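Local atomic coordinates of glyoxylate-induced Protein (Pseudomonas aeruginosa, PDB entry 1SQ4), a protein that folds as a double beta-barrel of the cupin type, is of unproven function and may act as a ureidoglycine aminohydrolase. Residues F119-P122 with G123-Y126; A207-V211 with M212-L216. One frame throughout, in Å; residues are numbered along the deposited sequence.

Contact 1: residues F119-P122 with G123-Y126; sequences FIPP and GADY
I120 and Y126 make the main apolar contact of this turn. The two side chains cross at about a right angle. I120 CD1 sits over the centre of one face of the Y126 ring, 3.4 Å from its centroid. This is a CH-pi contact, only 11° off the ring normal. I120 CG1 lies beside the backbone N, and its chain runs on extended, which carries CD1 out over the ring. The CG2 branch reaches the rim of the same ring, 3.7 Å from Y126 CD1. It also touches A124, with I120 CG2 to A124 CB at 3.9 Å. Y126 CG stands between its own backbone N and carbonyl carbon (chi1 76°), and this swings the ring back toward I120. The carbonyl oxygen of A124 meets the ring at its edge, in plane.

A second apolar contact is made one residue on. The P121 ring lies against the A124 methyl, with P121 CG to A124 CB at 3.5 Å.

The polar part is a single backbone hydrogen bond. A124 N donates to P121 O at 2.9 Å. The N-H...O angle is 150°, and the donor is tilted from the carbonyl plane. This bond closes a type II turn with P122 and G123 at its corners. The positive phi of G123 suits glycine.

Outside the turn, L103 and L105 of strand 101-105 pack on Y126, and L105 also touches I120. P122 rests on Y145 and E91.

The spacing of P121, G123 and Y126 fits the second conserved cupin motif, P-X-G-X2-H. Y126 takes the place of its histidine, a metal ligand in many cupins. The arrangement is the proline-glycine turn between two barrel strands of a cupin.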
loop_
_atom_site.group_PDB
_atom_site.type_symbol
_atom_site.label_atom_id
_atom_site.label_comp_id
_atom_site.label_asym_id
_atom_site.label_seq_id
_atom_site.Cartn_x
_atom_site.Cartn_y
_atom_site.Cartn_z
ATOM N N PHE A 119 19.390 -26.208 -31.204
ATOM C CA PHE A 119 17.973 -26.018 -31.492
ATOM C C PHE A 119 17.406 -27.315 -32.041
ATOM O O PHE A 119 17.881 -27.857 -33.044
ATOM C CB PHE A 119 17.753 -24.894 -32.504
ATOM C CG PHE A 119 16.316 -24.742 -32.926
ATOM C CD1 PHE A 119 15.879 -25.250 -34.145
ATOM C CD2 PHE A 119 15.381 -24.163 -32.069
ATOM C CE1 PHE A 119 14.535 -25.193 -34.497
ATOM C CE2 PHE A 119 14.039 -24.104 -32.413
ATOM C CZ PHE A 119 13.617 -24.621 -33.630
ATOM N N ILE A 120 16.376 -27.807 -31.376
ATOM C CA ILE A 120 15.756 -29.051 -31.762
ATOM C C ILE A 120 14.369 -28.731 -32.241
ATOM O O ILE A 120 13.589 -28.153 -31.510
ATOM C CB ILE A 120 15.680 -29.973 -30.556
ATOM C CG1 ILE A 120 17.072 -30.118 -29.949
ATOM C CG2 ILE A 120 15.123 -31.315 -30.939
ATOM C CD1 ILE A 120 17.082 -30.990 -28.729
ATOM N N PRO A 121 14.060 -29.051 -33.507
ATOM C CA PRO A 121 12.735 -28.794 -34.086
ATOM C C PRO A 121 11.684 -29.769 -33.562
ATOM O O PRO A 121 12.005 -30.883 -33.151
ATOM C CB PRO A 121 12.979 -28.922 -35.592
ATOM C CG PRO A 121 14.126 -29.873 -35.670
ATOM C CD PRO A 121 15.030 -29.391 -34.560
ATOM N N PRO A 122 10.410 -29.367 -33.589
ATOM C CA PRO A 122 9.319 -30.212 -33.098
ATOM C C PRO A 122 9.266 -31.600 -33.707
ATOM O O PRO A 122 9.374 -31.757 -34.918
ATOM C CB PRO A 122 8.081 -29.380 -33.401
ATOM C CG PRO A 122 8.469 -28.649 -34.632
ATOM C CD PRO A 122 9.890 -28.237 -34.373
ATOM N N GLY A 123 9.106 -32.599 -32.839
ATOM C CA GLY A 123 9.042 -33.978 -33.273
ATOM C C GLY A 123 10.391 -34.539 -33.694
ATOM O O GLY A 123 10.492 -35.698 -34.084
ATOM N N ALA A 124 11.442 -33.737 -33.610
ATOM C CA ALA A 124 12.755 -34.218 -34.017
ATOM C C ALA A 124 13.331 -35.254 -33.060
ATOM O O ALA A 124 13.282 -35.090 -31.839
ATOM C CB ALA A 124 13.717 -33.048 -34.166
ATOM N N ASP A 125 13.879 -36.329 -33.615
ATOM C CA ASP A 125 14.471 -37.365 -32.780
ATOM C C ASP A 125 15.868 -36.958 -32.358
ATOM O O ASP A 125 16.653 -36.444 -33.157
ATOM C CB ASP A 125 14.553 -38.698 -33.517
ATOM C CG ASP A 125 13.199 -39.229 -33.900
ATOM O OD1 ASP A 125 12.277 -39.197 -33.046
ATOM O OD2 ASP A 125 13.060 -39.694 -35.056
ATOM N N TYR A 126 16.177 -37.202 -31.095
ATOM C CA TYR A 126 17.482 -36.863 -30.576
ATOM C C TYR A 126 17.667 -37.536 -29.245
ATOM O O TYR A 126 16.751 -38.171 -28.729
ATOM C CB TYR A 126 17.600 -35.354 -30.383
ATOM C CG TYR A 126 16.880 -34.794 -29.168
ATOM C CD1 TYR A 126 15.507 -34.533 -29.196
ATOM C CD2 TYR A 126 17.587 -34.465 -28.010
ATOM C CE1 TYR A 126 14.855 -33.944 -28.102
ATOM C CE2 TYR A 126 16.949 -33.881 -26.912
ATOM C CZ TYR A 126 15.585 -33.620 -26.969
ATOM O OH TYR A 126 14.970 -33.015 -25.896
#

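Contact 2: residues A207-V211 with M212-L216; sequences AETHV and MEHGL
H210 and H214 meet through a CH-pi contact and an offset edge-to-face pair. H210 CB lies over one face of the H214 ring, 3.6 Å from its centroid. The ring planes stand at 84°, with the edge of H210 toward the face of H214. A chi1 of -164° takes the H210 ring past H214 and across M212, whose N lies over one face. H214 ND1 donates to M212 O at 2.8 Å, close to the imidazole plane, which fixes the ring's rotation. H210 between H214 and the M212 backbone, and V211 beside selenomethionine M212, form the tight part.

The T209-H214 approach is looser. T209 OG1 stays 4.3 Å from H214 NE2, with no bond. A thiocyanate ion lies near T209.

The spacing of E208, H210 and H214 matches the first cupin motif, so metal binding as in relatives is possible. Yet H210 NE2 lies 6.6 Å from H214 NE2, too far to share one metal. E208 OE2 has a weak hydrogen bond with Q248, which also touches H214.

V211 meets V42 and M212 meets A58 of a second subunit, where E213 salt-bridges R59. Strand 212-220 runs between strands 239-244 and 258-265, whose K264 touches both histidines.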
loop_
_atom_site.group_PDB
_atom_site.type_symbol
_atom_site.label_atom_id
_atom_site.label_comp_id
_atom_site.label_asym_id
_atom_site.label_seq_id
_atom_site.Cartn_x
_atom_site.Cartn_y
_atom_site.Cartn_z
ATOM N N ALA A 207 15.849 -0.932 -22.016
ATOM C CA ALA A 207 16.469 -2.224 -22.263
ATOM C C ALA A 207 15.470 -3.280 -22.700
ATOM O O ALA A 207 15.818 -4.461 -22.834
ATOM C CB ALA A 207 17.213 -2.687 -21.019
ATOM N N GLU A 208 14.229 -2.860 -22.912
ATOM C CA GLU A 208 13.184 -3.779 -23.338
ATOM C C GLU A 208 13.507 -4.245 -24.750
ATOM O O GLU A 208 13.810 -3.434 -25.618
ATOM C CB GLU A 208 11.821 -3.075 -23.298
ATOM C CG GLU A 208 10.613 -3.986 -23.549
ATOM C CD GLU A 208 9.364 -3.551 -22.761
ATOM O OE1 GLU A 208 8.954 -2.368 -22.881
ATOM O OE2 GLU A 208 8.792 -4.395 -22.025
ATOM N N THR A 209 13.474 -5.553 -24.975
ATOM C CA THR A 209 13.761 -6.086 -26.300
ATOM C C THR A 209 12.548 -6.798 -26.852
ATOM O O THR A 209 12.530 -7.177 -28.012
ATOM C CB THR A 209 14.921 -7.088 -26.285
ATOM O OG1 THR A 209 14.690 -8.067 -25.263
ATOM C CG2 THR A 209 16.234 -6.380 -26.035
ATOM N N HIS A 210 11.536 -6.988 -26.016
ATOM C CA HIS A 210 10.313 -7.659 -26.442
ATOM C C HIS A 210 9.171 -6.941 -25.768
ATOM O O HIS A 210 9.318 -6.488 -24.645
ATOM C CB HIS A 210 10.316 -9.122 -26.011
ATOM C CG HIS A 210 9.295 -9.955 -26.712
ATOM N ND1 HIS A 210 9.146 -9.943 -28.080
ATOM C CD2 HIS A 210 8.405 -10.860 -26.240
ATOM C CE1 HIS A 210 8.210 -10.808 -28.424
ATOM N NE2 HIS A 210 7.747 -11.378 -27.325
ATOM N N VAL A 211 8.037 -6.840 -26.447
ATOM C CA VAL A 211 6.902 -6.129 -25.887
ATOM C C VAL A 211 6.003 -7.054 -25.073
ATOM O O VAL A 211 5.396 -6.642 -24.091
ATOM C CB VAL A 211 6.097 -5.427 -27.018
ATOM C CG1 VAL A 211 5.338 -6.457 -27.832
ATOM C CG2 VAL A 211 5.158 -4.415 -26.439
HETATM N N MSE A 212 5.933 -8.314 -25.475
HETATM C CA MSE A 212 5.112 -9.281 -24.769
HETATM C C MSE A 212 5.928 -9.955 -23.679
HETATM O O MSE A 212 7.091 -9.623 -23.478
HETATM C CB MSE A 212 4.555 -10.302 -25.758
HETATM C CG MSE A 212 3.692 -9.659 -26.850
HETATM SE SE MSE A 212 2.044 -8.880 -26.162
HETATM C CE MSE A 212 2.554 -7.021 -26.109
ATOM N N GLU A 213 5.318 -10.894 -22.968
ATOM C CA GLU A 213 6.004 -11.579 -21.884
ATOM C C GLU A 213 7.189 -12.419 -22.345
ATOM O O GLU A 213 7.185 -12.984 -23.434
ATOM C CB GLU A 213 5.017 -12.460 -21.120
ATOM C CG GLU A 213 4.178 -13.397 -21.993
ATOM C CD GLU A 213 2.932 -12.721 -22.562
ATOM O OE1 GLU A 213 2.100 -12.224 -21.768
ATOM O OE2 GLU A 213 2.786 -12.685 -23.802
ATOM N N HIS A 214 8.213 -12.477 -21.510
ATOM C CA HIS A 214 9.388 -13.263 -21.810
ATOM C C HIS A 214 10.251 -13.398 -20.572
ATOM O O HIS A 214 10.134 -12.610 -19.631
ATOM C CB HIS A 214 10.194 -12.661 -22.958
ATOM C CG HIS A 214 10.635 -11.253 -22.730
ATOM N ND1 HIS A 214 9.758 -10.192 -22.744
ATOM C CD2 HIS A 214 11.860 -10.726 -22.510
ATOM C CE1 HIS A 214 10.423 -9.070 -22.543
ATOM N NE2 HIS A 214 11.701 -9.366 -22.397
ATOM N N GLY A 215 11.107 -14.415 -20.568
ATOM C CA GLY A 215 11.954 -14.649 -19.420
ATOM C C GLY A 215 13.371 -14.190 -19.621
ATOM O O GLY A 215 13.847 -14.082 -20.748
ATOM N N LEU A 216 14.035 -13.913 -18.504
ATOM C CA LEU A 216 15.421 -13.467 -18.483
ATOM C C LEU A 216 16.150 -14.279 -17.439
ATOM O O LEU A 216 15.682 -14.379 -16.315
ATOM C CB LEU A 216 15.495 -11.994 -18.089
ATOM C CG LEU A 216 15.337 -10.953 -19.181
ATOM C CD1 LEU A 216 14.306 -11.377 -20.199
ATOM C CD2 LEU A 216 14.939 -9.629 -18.532
#

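In the fold
Contact 1 comes first along the chain and lies in the first cupin range. Contact 2 follows in the second. Their centres are 25 Å apart and their nearest atoms about 15 Å, so they do not touch. They share no sheet. Contact 1 leads from strand 116-120 of the six-stranded sheet to strand 126-129 of a four-stranded one. Contact 2 leads from strand 203-204 of the other four-stranded sheet to strand 212-220 of the eight-stranded one. Each therefore crosses between the two sheets of its own barrel. Contact 2 also borders a second subunit, whereas no other chain touches contact 1. The two belong to different cupin motifs, one on each barrel, consistent with a bicupin.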